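Local coordinates for cellulosomal scaffoldin adaptor protein B (Acetivibrio cellulolyticus, PDB 3BWZ) that probably acts as a cellulosome adaptor scaffoldin, this chain being one of its type II cohesin modules, which recognise dockerins of partner proteins, at residues A[144-147]-A[151-154]; A[93-98]-A[106-111]; A[11-14]-A[19-22]; A[45-50]-A[124-129]; A[80-83]-A[88-91]. One frame throughout, in Å; residues are numbered along the deposited sequence. Where two conformers were deposited one is given.

Contact 1 (A[144-147]-A[151-154]); sequences VLFD and DRIQ
Asp151 meets Asp147 through both backbone and side chain, at the end of strand 143-147 on the edge of the cohesin β-sandwich. Its carbonyl O receives Asp147 N at 2.8 Å. In return, its own N donates to Asp147 OD1 at 3.1 Å, meeting that oxygen from above the carboxylate plane. Asp147 can fold back this way because its CG lies between the backbone N and the carbonyl carbon (chi1 70°); the same OD1 also accepts from Asn149 N, so aspartate gathers the amides of the turn. The two side chains lie side by side and point the same way, their carboxylate planes turned 71° apart, and a water donates to Asp147 OD2 and to Asp151 OD2, the latter at 2.6 Å. Arg152 follows, forming the single backbone bridge with Phe146. Its aliphatic part does the touching, CD at 3.6 Å from Val144 CG1 and CG at 3.7 Å from Phe146 CE2. A second water joins Arg152 O to Asp147 OD2. Ile153 N then bonds to Leu145 O at 2.8 Å, nearly straight at 176°, while its branched side chain points toward 144-147, CD1 resting 3.7 Å from Phe146 O. Asp147 OD1 and Asp151 OD2 are like charges only 4.2 Å apart; the shared water and the two amides on Asp147 OD1 would ease their repulsion.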
loop_
_atom_site.group_PDB
_atom_site.type_symbol
_atom_site.label_atom_id
_atom_site.label_comp_id
_atom_site.label_asym_id
_atom_site.label_seq_id
_atom_site.Cartn_x
_atom_site.Cartn_y
_atom_site.Cartn_z
ATOM N N VAL A 144 -6.751 -3.760 -6.493
ATOM C CA VAL A 144 -7.940 -3.345 -7.207
ATOM C C VAL A 144 -7.852 -1.826 -7.286
ATOM O O VAL A 144 -7.795 -1.165 -6.236
ATOM C CB VAL A 144 -9.247 -3.766 -6.522
ATOM C CG1 VAL A 144 -10.426 -3.296 -7.342
ATOM C CG2 VAL A 144 -9.298 -5.244 -6.361
ATOM N N LEU A 145 -7.817 -1.284 -8.502
ATOM C CA LEU A 145 -7.795 0.158 -8.706
ATOM C C LEU A 145 -9.110 0.592 -9.315
ATOM O O LEU A 145 -9.655 -0.125 -10.157
ATOM C CB LEU A 145 -6.628 0.541 -9.620
ATOM C CG LEU A 145 -5.248 -0.023 -9.271
ATOM C CD1 LEU A 145 -4.210 0.515 -10.264
ATOM C CD2 LEU A 145 -4.858 0.230 -7.819
ATOM N N PHE A 146 -9.609 1.739 -8.887
ATOM C CA PHE A 146 -10.872 2.290 -9.371
ATOM C C PHE A 146 -10.643 3.572 -10.143
ATOM O O PHE A 146 -9.748 4.341 -9.802
ATOM C CB PHE A 146 -11.821 2.596 -8.207
ATOM C CG PHE A 146 -12.157 1.404 -7.400
ATOM C CD1 PHE A 146 -11.600 1.204 -6.156
ATOM C CD2 PHE A 146 -13.053 0.468 -7.874
ATOM C CE1 PHE A 146 -11.917 0.079 -5.414
ATOM C CE2 PHE A 146 -13.381 -0.658 -7.120
ATOM C CZ PHE A 146 -12.802 -0.843 -5.912
ATOM N N ASP A 147 -11.483 3.822 -11.141
ATOM C CA ASP A 147 -11.520 5.087 -11.835
ATOM C C ASP A 147 -12.604 5.995 -11.245
ATOM O O ASP A 147 -13.339 5.628 -10.316
ATOM C CB ASP A 147 -11.663 4.887 -13.359
ATOM C CG ASP A 147 -13.024 4.375 -13.792
ATOM O OD1 ASP A 147 -14.019 4.590 -13.086
ATOM O OD2 ASP A 147 -13.078 3.740 -14.883
ATOM N N ASP A 151 -15.687 2.515 -11.540
ATOM C CA ASP A 151 -15.416 1.235 -12.166
ATOM C C ASP A 151 -14.011 0.779 -11.854
ATOM O O ASP A 151 -13.101 1.565 -11.709
ATOM C CB ASP A 151 -15.589 1.328 -13.673
ATOM C CG ASP A 151 -17.004 1.685 -14.076
ATOM O OD1 ASP A 151 -17.945 1.163 -13.443
ATOM O OD2 ASP A 151 -17.167 2.512 -14.995
ATOM N N ARG A 152 -13.823 -0.526 -11.817
ATOM C CA ARG A 152 -12.493 -1.097 -11.694
ATOM C C ARG A 152 -11.705 -0.855 -12.960
ATOM O O ARG A 152 -12.232 -0.932 -14.083
ATOM C CB ARG A 152 -12.541 -2.594 -11.411
ATOM C CG ARG A 152 -13.016 -2.900 -10.026
ATOM C CD ARG A 152 -12.981 -4.389 -9.694
ATOM N NE ARG A 152 -13.848 -5.077 -10.614
ATOM C CZ ARG A 152 -13.508 -5.677 -11.745
ATOM N NH1 ARG A 152 -12.249 -5.865 -12.148
ATOM N NH2 ARG A 152 -14.492 -6.152 -12.474
ATOM N N ILE A 153 -10.430 -0.564 -12.777
ATOM C CA ILE A 153 -9.471 -0.484 -13.860
ATOM C C ILE A 153 -8.903 -1.881 -13.990
ATOM O O ILE A 153 -8.101 -2.315 -13.166
ATOM C CB ILE A 153 -8.410 0.559 -13.533
ATOM C CG1 ILE A 153 -9.070 1.938 -13.395
ATOM C CG2 ILE A 153 -7.300 0.570 -14.595
ATOM C CD1 ILE A 153 -8.168 3.022 -12.838
ATOM N N GLN A 154 -9.416 -2.604 -14.983
ATOM C CA GLN A 154 -9.293 -4.068 -15.091
ATOM C C GLN A 154 -8.055 -4.515 -15.833
ATOM O O GLN A 154 -7.778 -5.710 -15.884
ATOM C CB GLN A 154 -10.568 -4.638 -15.804
ATOM C CG GLN A 154 -10.483 -5.803 -16.858
ATOM C CD GLN A 154 -10.317 -5.332 -18.291
ATOM O OE1 GLN A 154 -10.466 -6.123 -19.224
ATOM N NE2 GLN A 154 -10.030 -4.041 -18.478
HETATM O O HOH W 1 -15.383 3.946 -16.279
HETATM O O HOH W 2 -12.258 1.241 -15.881
#

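Contact 2 (A[93-98]-A[106-111]); sequences KAYVSL and APEQTG
The backbones of Tyr95 and Glu108 stay well apart, their CA atoms separated by 11.0 Å, and no main-chain bond joins 93-98 to 106-111. Two long side chains span the gap, meeting at about a right angle with ring and carboxylate planes 67° apart. Tyr95 OH donates to Glu108 OE2 at 2.6 Å; the acceptor lies in the plane of the ring, at its edge, and is met on its syn side, 18° out of the carboxylate plane. Glu108 was deposited in two conformers, so the bond is certain for one of them only. In that conformer the glutamate chain is extended beyond CG, which gives the carboxylate its reach. Between the segments runs helix 98-104, the helix that type II cohesins carry at the crown of their β-sandwich, and the bond ties the residue just after strand 88-94 to the loop leading into strand 111-120. Tyrosine suits the place by offering both ring and hydroxyl: the ring makes edge-to-face contacts with Tyr101 of that helix and with Phe74, while OH is also bonded to Ser72 N. The other carboxylate oxygen, Glu108 OE1, accepts from Leu70 N, and Glu108 N bonds to Tyr101 OH.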
loop_
_atom_site.group_PDB
_atom_site.type_symbol
_atom_site.label_atom_id
_atom_site.label_comp_id
_atom_site.label_asym_id
_atom_site.label_seq_id
_atom_site.Cartn_x
_atom_site.Cartn_y
_atom_site.Cartn_z
ATOM N N LYS A 93 -9.260 2.484 0.251
ATOM C CA LYS A 93 -9.189 3.923 0.372
ATOM C C LYS A 93 -9.672 4.491 -0.935
ATOM O O LYS A 93 -9.042 4.264 -1.967
ATOM C CB LYS A 93 -7.704 4.291 0.625
ATOM C CG LYS A 93 -7.393 5.687 0.962
ATOM C CD LYS A 93 -5.921 5.832 1.350
ATOM C CE LYS A 93 -5.641 7.222 1.742
ATOM N NZ LYS A 93 -4.255 7.326 2.197
ATOM N N ALA A 94 -10.779 5.224 -0.910
ATOM C CA ALA A 94 -11.401 5.653 -2.151
ATOM C C ALA A 94 -12.281 6.867 -1.956
ATOM O O ALA A 94 -12.986 6.996 -0.961
ATOM C CB ALA A 94 -12.197 4.501 -2.782
ATOM N N TYR A 95 -12.259 7.746 -2.933
ATOM C CA TYR A 95 -13.202 8.849 -2.952
ATOM C C TYR A 95 -14.624 8.365 -3.226
ATOM O O TYR A 95 -14.839 7.492 -4.051
ATOM C CB TYR A 95 -12.813 9.863 -4.007
ATOM C CG TYR A 95 -11.519 10.626 -3.765
ATOM C CD1 TYR A 95 -10.735 11.028 -4.837
ATOM C CD2 TYR A 95 -11.112 11.031 -2.490
ATOM C CE1 TYR A 95 -9.599 11.801 -4.650
ATOM C CE2 TYR A 95 -9.984 11.788 -2.315
ATOM C CZ TYR A 95 -9.236 12.167 -3.387
ATOM O OH TYR A 95 -8.111 12.928 -3.154
ATOM N N VAL A 96 -15.606 8.963 -2.540
ATOM C CA VAL A 96 -17.007 8.648 -2.730
ATOM C C VAL A 96 -17.723 9.711 -3.556
ATOM O O VAL A 96 -18.612 9.390 -4.333
ATOM C CB VAL A 96 -17.708 8.434 -1.360
ATOM C CG1 VAL A 96 -19.215 8.226 -1.511
ATOM C CG2 VAL A 96 -17.058 7.263 -0.630
ATOM N N SER A 97 -17.327 10.974 -3.402
ATOM C CA SER A 97 -17.984 12.084 -4.104
ATOM C C SER A 97 -17.405 12.218 -5.496
ATOM O O SER A 97 -16.689 13.188 -5.828
ATOM C CB SER A 97 -17.819 13.368 -3.310
ATOM O OG SER A 97 -18.441 13.263 -2.052
ATOM N N LEU A 98 -17.714 11.230 -6.332
ATOM C CA LEU A 98 -17.060 11.111 -7.635
ATOM C C LEU A 98 -17.515 12.134 -8.657
ATOM O O LEU A 98 -16.722 12.556 -9.485
ATOM C CB LEU A 98 -17.201 9.691 -8.174
ATOM C CG LEU A 98 -16.479 8.613 -7.357
ATOM C CD1 LEU A 98 -16.727 7.238 -7.947
ATOM C CD2 LEU A 98 -14.971 8.887 -7.277
ATOM N N ALA A 106 -8.948 17.216 -12.577
ATOM C CA ALA A 106 -7.534 17.168 -12.217
ATOM C C ALA A 106 -7.249 15.822 -11.541
ATOM O O ALA A 106 -6.928 15.739 -10.361
ATOM C CB ALA A 106 -7.194 18.338 -11.312
ATOM N N PRO A 107 -7.374 14.734 -12.301
ATOM C CA PRO A 107 -7.273 13.400 -11.696
ATOM C C PRO A 107 -5.892 13.114 -11.108
ATOM O O PRO A 107 -4.860 13.514 -11.657
ATOM C CB PRO A 107 -7.576 12.451 -12.864
ATOM C CG PRO A 107 -7.223 13.222 -14.080
ATOM C CD PRO A 107 -7.604 14.654 -13.753
ATOM N N GLU A 108 -5.903 12.441 -9.975
ATOM C CA GLU A 108 -4.700 12.050 -9.242
ATOM C C GLU A 108 -4.133 10.749 -9.773
ATOM O O GLU A 108 -4.337 9.690 -9.188
ATOM C CB GLU A 108 -5.085 11.820 -7.804
ATOM C CG GLU A 108 -5.626 13.015 -7.140
ATOM C CD GLU A 108 -6.134 12.699 -5.772
ATOM O OE1 GLU A 108 -6.097 11.523 -5.338
ATOM O OE2 GLU A 108 -6.576 13.645 -5.116
ATOM N N GLN A 109 -3.402 10.820 -10.888
ATOM C CA GLN A 109 -2.957 9.643 -11.636
ATOM C C GLN A 109 -1.619 9.106 -11.180
ATOM O O GLN A 109 -1.294 7.946 -11.480
ATOM C CB GLN A 109 -2.920 9.963 -13.134
ATOM C CG GLN A 109 -4.272 10.481 -13.615
ATOM C CD GLN A 109 -4.414 10.538 -15.109
ATOM O OE1 GLN A 109 -3.419 10.544 -15.875
ATOM N NE2 GLN A 109 -5.620 10.552 -15.551
ATOM N N THR A 110 -0.850 9.940 -10.486
ATOM C CA THR A 110 0.505 9.599 -10.066
ATOM C C THR A 110 0.705 10.123 -8.663
ATOM O O THR A 110 0.508 11.308 -8.404
ATOM C CB THR A 110 1.547 10.214 -11.010
ATOM O OG1 THR A 110 1.381 9.612 -12.297
ATOM C CG2 THR A 110 2.968 9.973 -10.521
ATOM N N GLY A 111 1.111 9.248 -7.746
ATOM C CA GLY A 111 1.412 9.667 -6.383
ATOM C C GLY A 111 1.427 8.509 -5.430
ATOM O O GLY A 111 1.338 7.355 -5.835
#

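Contact 3 (A[11-14]-A[19-22]); sequences LDKT and GEIV. With EDO (1,2-ethanediol), chain F.
Leu11 meets Val22 where strands 6-11 and 21-29, antiparallel neighbours, part into their connecting loop; Leu11 CD1 lies 4.1 Å from Val22 CG1, an apolar pair that continues onto Ala163 and Ile165 of strand 158-165. Asp12 turns to the second strand instead. Its OD1 takes the N-H of Thr23, and OD2 holds a water at 2.6 Å that also donates to Ile21 O. Lys13 then stretches fully across, its chain extended beyond CG (chi3 180°), and its ammonium group has two acceptors: Ile21 O at 2.8 Å and Glu20 OE1, also at 2.8 Å, in a salt bridge that uses the anti lone pair of that oxygen. The far oxygen of this carboxylate, Glu20 OE2, accepts from Ser17 N in the loop. Thr14 faces away, and its OG1 is hydrogen-bonded to O1 of a 1,2-ethanediol, probably from the crystallisation liquor, at 2.7 Å. Ile21 O is thus gripped by both an ammonium and a water, which would draw electron density onto it, while the lysine charge is probably balanced by Glu20.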
loop_
_atom_site.group_PDB
_atom_site.type_symbol
_atom_site.label_atom_id
_atom_site.label_comp_id
_atom_site.label_asym_id
_atom_site.label_seq_id
_atom_site.Cartn_x
_atom_site.Cartn_y
_atom_site.Cartn_z
ATOM N N LEU A 11 10.398 1.094 -0.923
ATOM C CA LEU A 11 10.955 1.301 0.418
ATOM C C LEU A 11 11.939 2.453 0.447
ATOM O O LEU A 11 12.663 2.703 -0.518
ATOM C CB LEU A 11 11.686 0.050 0.903
ATOM C CG LEU A 11 10.881 -1.236 0.812
ATOM C CD1 LEU A 11 11.676 -2.399 1.438
ATOM C CD2 LEU A 11 9.518 -1.107 1.408
ATOM N N ASP A 12 12.009 3.144 1.574
ATOM C CA ASP A 12 13.003 4.189 1.742
ATOM C C ASP A 12 14.403 3.680 2.056
ATOM O O ASP A 12 15.350 4.457 2.035
ATOM C CB ASP A 12 12.558 5.221 2.784
ATOM C CG ASP A 12 12.493 4.669 4.197
ATOM O OD1 ASP A 12 12.244 3.470 4.386
ATOM O OD2 ASP A 12 12.635 5.512 5.123
ATOM N N LYS A 13 14.526 2.416 2.417
ATOM C CA LYS A 13 15.757 1.785 2.827
ATOM C C LYS A 13 15.902 0.423 2.105
ATOM O O LYS A 13 14.914 -0.250 1.853
ATOM C CB LYS A 13 15.734 1.542 4.344
ATOM C CG LYS A 13 15.757 2.790 5.169
ATOM C CD LYS A 13 15.561 2.503 6.640
ATOM C CE LYS A 13 15.597 3.800 7.471
ATOM N NZ LYS A 13 15.404 3.624 8.911
ATOM N N THR A 14 17.125 0.076 1.748
ATOM C CA THR A 14 17.474 -1.249 1.260
ATOM C C THR A 14 17.930 -2.185 2.339
ATOM O O THR A 14 17.805 -3.423 2.233
ATOM C CB THR A 14 18.555 -1.196 0.083
ATOM O OG1 THR A 14 19.793 -0.607 0.560
ATOM C CG2 THR A 14 18.041 -0.472 -1.126
ATOM N N GLY A 19 15.229 -2.762 14.937
ATOM C CA GLY A 19 14.632 -1.624 15.571
ATOM C C GLY A 19 14.373 -0.436 14.667
ATOM O O GLY A 19 13.640 0.483 15.050
ATOM N N GLU A 20 14.979 -0.407 13.493
ATOM C CA GLU A 20 14.736 0.694 12.594
ATOM C C GLU A 20 13.333 0.624 11.992
ATOM O O GLU A 20 12.708 -0.437 11.926
ATOM C CB GLU A 20 15.752 0.690 11.459
ATOM C CG GLU A 20 17.110 1.187 11.827
ATOM C CD GLU A 20 17.980 1.396 10.595
ATOM O OE1 GLU A 20 17.562 2.079 9.642
ATOM O OE2 GLU A 20 19.075 0.871 10.575
ATOM N N ILE A 21 12.883 1.775 11.492
ATOM C CA ILE A 21 11.629 1.858 10.757
ATOM C C ILE A 21 11.931 1.884 9.256
ATOM O O ILE A 21 12.740 2.700 8.789
ATOM C CB ILE A 21 10.822 3.115 11.162
ATOM C CG1 ILE A 21 10.595 3.137 12.676
ATOM C CG2 ILE A 21 9.500 3.164 10.396
ATOM C CD1 ILE A 21 9.972 1.895 13.264
ATOM N N VAL A 22 11.255 1.020 8.524
ATOM C CA VAL A 22 11.304 0.992 7.078
ATOM C C VAL A 22 9.953 1.481 6.579
ATOM O O VAL A 22 8.897 0.960 6.983
ATOM C CB VAL A 22 11.555 -0.456 6.577
ATOM C CG1 VAL A 22 11.442 -0.530 5.045
ATOM C CG2 VAL A 22 12.893 -0.987 7.066
HETATM C C1 EDO F . 20.771 2.277 -1.285
HETATM O O1 EDO F . 20.254 2.047 0.028
HETATM C C2 EDO F . 21.812 3.382 -1.288
HETATM O O2 EDO F . 21.287 4.681 -1.058
HETATM O O HOH W 3 11.657 4.900 7.490
#

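Contact 4 (A[45-50]-A[124-129]); sequences PAVLQP and ETSSIS
Val47 and Glu124 have the nearest CA atoms of two segments that are not sheet neighbours, 7.0 Å apart, and the segments share no hydrogen bond. They belong to opposite layers of the jelly-roll β-sandwich of the cohesin fold: strand 48-51 pairs with strand 111-120, whereas strand 126-130 lies between strands 34-42 and 158-165. What joins them is side-chain packing. Leu48 points toward 124-129 and the end of Ile128 reaches to meet it; both are buried and cross at about a right angle, with Leu48 CD1 3.7 Å from Ile128 CG1 and 3.8 Å from Ile128 CD1. Phe118 touches both residues, extending the apolar cluster. Branched aliphatic chains suit this buried interface between the sheets. Nearer the end of the sandwich, Val47 divides its two methyls between two partners. With CG1 anti to the backbone N (chi1 -179°), that methyl reaches Ser126 CB at 3.7 Å, and serine, being small, lets the valine approach the strand this closely. The second methyl meets Glu124, whose chain runs out extended and crosses the valine at about a right angle. There Val47 CG2 is almost equally distant from the three carboxylate atoms, 3.6 Å from Glu124 OE2 and 3.7 Å from both CD and OE1, and so stands over the group rather than at either oxygen.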
loop_
_atom_site.group_PDB
_atom_site.type_symbol
_atom_site.label_atom_id
_atom_site.label_comp_id
_atom_site.label_asym_id
_atom_site.label_seq_id
_atom_site.Cartn_x
_atom_site.Cartn_y
_atom_site.Cartn_z
ATOM N N PRO A 45 5.374 -11.598 9.803
ATOM C CA PRO A 45 5.201 -10.955 11.092
ATOM C C PRO A 45 6.239 -11.364 12.136
ATOM O O PRO A 45 6.286 -10.757 13.188
ATOM C CB PRO A 45 3.807 -11.421 11.508
ATOM C CG PRO A 45 3.658 -12.757 10.863
ATOM C CD PRO A 45 4.342 -12.621 9.544
ATOM N N ALA A 46 7.084 -12.336 11.823
ATOM C CA ALA A 46 8.247 -12.618 12.671
ATOM C C ALA A 46 9.350 -11.589 12.454
ATOM O O ALA A 46 10.227 -11.436 13.304
ATOM C CB ALA A 46 8.802 -14.033 12.430
ATOM N N VAL A 47 9.341 -10.941 11.300
ATOM C CA VAL A 47 10.452 -10.080 10.894
ATOM C C VAL A 47 10.127 -8.600 10.974
ATOM O O VAL A 47 10.984 -7.815 11.358
ATOM C CB VAL A 47 10.938 -10.474 9.486
ATOM C CG1 VAL A 47 12.113 -9.594 9.044
ATOM C CG2 VAL A 47 11.358 -11.944 9.456
ATOM N N LEU A 48 8.908 -8.232 10.586
ATOM C CA LEU A 48 8.487 -6.836 10.506
ATOM C C LEU A 48 7.185 -6.654 11.262
ATOM O O LEU A 48 6.337 -7.556 11.259
ATOM C CB LEU A 48 8.247 -6.417 9.051
ATOM C CG LEU A 48 9.451 -6.501 8.098
ATOM C CD1 LEU A 48 9.005 -6.078 6.703
ATOM C CD2 LEU A 48 10.650 -5.669 8.583
ATOM N N GLN A 49 7.001 -5.465 11.830
ATOM C CA GLN A 49 5.756 -5.123 12.537
ATOM C C GLN A 49 5.246 -3.785 12.039
ATOM O O GLN A 49 5.958 -2.792 12.134
ATOM C CB GLN A 49 5.998 -5.006 14.028
ATOM C CG GLN A 49 4.764 -4.594 14.809
ATOM C CD GLN A 49 4.997 -4.415 16.284
ATOM O OE1 GLN A 49 4.118 -4.735 17.127
ATOM N NE2 GLN A 49 6.143 -3.941 16.618
ATOM N N PRO A 50 3.997 -3.713 11.525
ATOM C CA PRO A 50 3.496 -2.427 11.044
ATOM C C PRO A 50 3.193 -1.501 12.221
ATOM O O PRO A 50 2.567 -1.912 13.219
ATOM C CB PRO A 50 2.232 -2.818 10.261
ATOM C CG PRO A 50 1.784 -4.078 10.879
ATOM C CD PRO A 50 3.019 -4.796 11.312
ATOM N N GLU A 124 16.900 -10.094 8.846
ATOM C CA GLU A 124 16.727 -11.207 7.941
ATOM C C GLU A 124 16.167 -10.665 6.639
ATOM O O GLU A 124 15.271 -9.826 6.665
ATOM C CB GLU A 124 15.710 -12.169 8.582
ATOM C CG GLU A 124 15.202 -13.365 7.828
ATOM C CD GLU A 124 14.198 -14.149 8.695
ATOM O OE1 GLU A 124 13.309 -14.797 8.128
ATOM O OE2 GLU A 124 14.286 -14.041 9.942
ATOM N N THR A 125 16.601 -11.202 5.513
ATOM C CA THR A 125 16.045 -10.820 4.234
ATOM C C THR A 125 14.551 -11.137 4.248
ATOM O O THR A 125 14.153 -12.246 4.603
ATOM C CB THR A 125 16.724 -11.605 3.102
ATOM O OG1 THR A 125 18.142 -11.487 3.260
ATOM C CG2 THR A 125 16.278 -11.096 1.724
ATOM N N SER A 126 13.715 -10.205 3.824
ATOM C CA SER A 126 12.277 -10.395 3.915
ATOM C C SER A 126 11.554 -9.524 2.888
ATOM O O SER A 126 12.001 -8.444 2.526
ATOM C CB SER A 126 11.850 -10.025 5.338
ATOM O OG SER A 126 10.560 -10.526 5.670
ATOM N N SER A 127 10.396 -9.994 2.479
ATOM C CA SER A 127 9.606 -9.369 1.422
ATOM C C SER A 127 8.332 -8.730 1.939
ATOM O O SER A 127 7.662 -9.289 2.817
ATOM C CB SER A 127 9.198 -10.424 0.404
ATOM O OG SER A 127 10.347 -10.902 -0.240
ATOM N N ILE A 128 7.976 -7.587 1.357
ATOM C CA ILE A 128 6.688 -6.953 1.544
ATOM C C ILE A 128 6.016 -7.053 0.176
ATOM O O ILE A 128 6.514 -6.510 -0.810
ATOM C CB ILE A 128 6.841 -5.476 2.012
ATOM C CG1 ILE A 128 7.588 -5.413 3.364
ATOM C CG2 ILE A 128 5.474 -4.812 2.141
ATOM C CD1 ILE A 128 8.217 -4.046 3.605
ATOM N N SER A 129 4.892 -7.748 0.115
ATOM C CA SER A 129 4.270 -8.083 -1.149
ATOM C C SER A 129 2.822 -7.626 -1.205
ATOM O O SER A 129 2.221 -7.278 -0.184
ATOM C CB SER A 129 4.257 -9.576 -1.387
ATOM O OG SER A 129 3.763 -10.281 -0.313
#

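Contact 5 (A[80-83]-A[88-91])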
loop_
_atom_site.group_PDB
_atom_site.type_symbol
_atom_site.label_atom_id
_atom_site.label_comp_id
_atom_site.label_asym_id
_atom_site.label_seq_id
_atom_site.Cartn_x
_atom_site.Cartn_y
_atom_site.Cartn_z
ATOM N N ALA A 80 -9.869 -0.816 7.026
ATOM C CA ALA A 80 -8.827 -1.825 7.043
ATOM C C ALA A 80 -9.223 -2.997 7.897
ATOM O O ALA A 80 -9.884 -2.839 8.922
ATOM C CB ALA A 80 -7.488 -1.245 7.546
ATOM N N ASP A 81 -8.749 -4.168 7.501
ATOM C CA ASP A 81 -8.820 -5.370 8.326
ATOM C C ASP A 81 -7.482 -6.085 8.195
ATOM O O ASP A 81 -7.069 -6.455 7.095
ATOM C CB ASP A 81 -9.969 -6.288 7.923
ATOM C CG ASP A 81 -10.112 -7.456 8.865
ATOM O OD1 ASP A 81 -10.290 -7.222 10.074
ATOM O OD2 ASP A 81 -10.000 -8.603 8.436
ATOM N N ASN A 82 -6.795 -6.224 9.327
ATOM C CA ASN A 82 -5.458 -6.750 9.348
ATOM C C ASN A 82 -5.404 -8.019 10.179
ATOM O O ASN A 82 -5.986 -8.080 11.255
ATOM C CB ASN A 82 -4.518 -5.722 9.972
ATOM C CG ASN A 82 -4.654 -4.352 9.345
ATOM O OD1 ASN A 82 -4.718 -4.238 8.119
ATOM N ND2 ASN A 82 -4.673 -3.294 10.185
ATOM N N ASP A 83 -4.686 -9.013 9.686
ATOM C CA ASP A 83 -4.387 -10.224 10.446
ATOM C C ASP A 83 -2.920 -10.135 10.829
ATOM O O ASP A 83 -2.034 -10.385 10.010
ATOM C CB ASP A 83 -4.686 -11.469 9.630
ATOM C CG ASP A 83 -4.493 -12.738 10.417
ATOM O OD1 ASP A 83 -3.672 -12.762 11.359
ATOM O OD2 ASP A 83 -5.137 -13.743 10.077
ATOM N N ILE A 88 -1.101 -9.986 7.225
ATOM C CA ILE A 88 -1.918 -9.565 6.088
ATOM C C ILE A 88 -2.577 -8.228 6.431
ATOM O O ILE A 88 -3.231 -8.116 7.465
ATOM C CB ILE A 88 -3.031 -10.591 5.746
ATOM C CG1 ILE A 88 -2.448 -11.965 5.420
ATOM C CG2 ILE A 88 -3.908 -10.066 4.582
ATOM C CD1 ILE A 88 -3.489 -13.067 5.486
ATOM N N LEU A 89 -2.422 -7.236 5.556
ATOM C CA LEU A 89 -3.082 -5.946 5.682
ATOM C C LEU A 89 -4.002 -5.821 4.465
ATOM O O LEU A 89 -3.531 -5.773 3.330
ATOM C CB LEU A 89 -2.072 -4.785 5.664
ATOM C CG LEU A 89 -0.887 -4.896 6.628
ATOM C CD1 LEU A 89 0.044 -3.684 6.449
ATOM C CD2 LEU A 89 -1.351 -5.014 8.073
ATOM N N ASN A 90 -5.303 -5.743 4.702
ATOM C CA ASN A 90 -6.296 -5.602 3.624
ATOM C C ASN A 90 -7.003 -4.281 3.880
ATOM O O ASN A 90 -7.600 -4.108 4.926
ATOM C CB ASN A 90 -7.253 -6.815 3.665
ATOM C CG ASN A 90 -8.337 -6.859 2.563
ATOM O OD1 ASN A 90 -8.825 -7.995 2.188
ATOM N ND2 ASN A 90 -8.879 -5.762 2.215
ATOM N N PHE A 91 -6.909 -3.339 2.953
ATOM C CA PHE A 91 -7.493 -2.040 3.177
ATOM C C PHE A 91 -8.004 -1.439 1.894
ATOM O O PHE A 91 -7.570 -1.786 0.801
ATOM C CB PHE A 91 -6.499 -1.089 3.871
ATOM C CG PHE A 91 -5.208 -0.895 3.117
ATOM C CD1 PHE A 91 -5.045 0.139 2.213
ATOM C CD2 PHE A 91 -4.132 -1.770 3.324
ATOM C CE1 PHE A 91 -3.849 0.280 1.517
ATOM C CE2 PHE A 91 -2.938 -1.611 2.650
ATOM C CZ PHE A 91 -2.814 -0.571 1.760
#
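Backbone hydrogen bonds knit Asp81 to Asn90 and Asp83 to Ile88, the two hydrogen-bonded pairs of this antiparallel hairpin, whose strand axes run 4.7 Å apart at 170°. Asp81 N donates to Asn90 O at 2.8 Å and Asn90 N returns the bond to Asp81 O at 3.1 Å; Asp83 and Ile88 exchange a similar pair, with Asp83 N 2.8 Å from Ile88 O. Weaker CA-H...O contacts fill in between, Asn82 CA lying 3.2 Å from Ile88 O. Among polar side chains, that of Asn82 crosses Leu89 at a slant with CG anti to its own carbonyl carbon (chi1 -51°), which brings OD1 to 3.4 Å from Leu89 CA and 3.5 Å from Leu89 CD2. Its ND2 donates to the carbonyls of Thr59 and Thr62, so asparagine suits a buried site next to a loop with acceptors. Asp83, on the more exposed face with Asp81, Ile88 and Asn90, forms a salt bridge with Lys86 in the turn. Apolar contact is made on the face of Asn82 and Leu89, where Ala80 CB touches Phe91 CB at 3.8 Å; with CG between the backbone N and the carbonyl carbon (chi1 58°), the Phe91 ring leads away, so the small alanine meets CB alone. That ring packs on Leu39 and Met41 of strand 34-42, which pairs with strand 88-94, while Asn82 joins strand 77-83 to the 59-62 loop.

From the N terminus, contact 3 comes first, closing the short loop between strands 6-11 and 21-29. Contact 4 spans far more chain, from 45-50 to 124-129, and inside its loop lie two others in series: contact 5, the hairpin of strands 77-83 and 88-94, then contact 2, which starts further along that same strand 88-94 and closes around helix 98-104. Contact 1 follows, fastening the turn after strand 143-147. None of them cross. Contacts 3 and 4 share one end of the sandwich and touch, Leu11 CD2 lying 3.9 Å from Ile128 CD1; contacts 1 and 2 hold the other end, their centres about 11 Å apart, with contact 5 between.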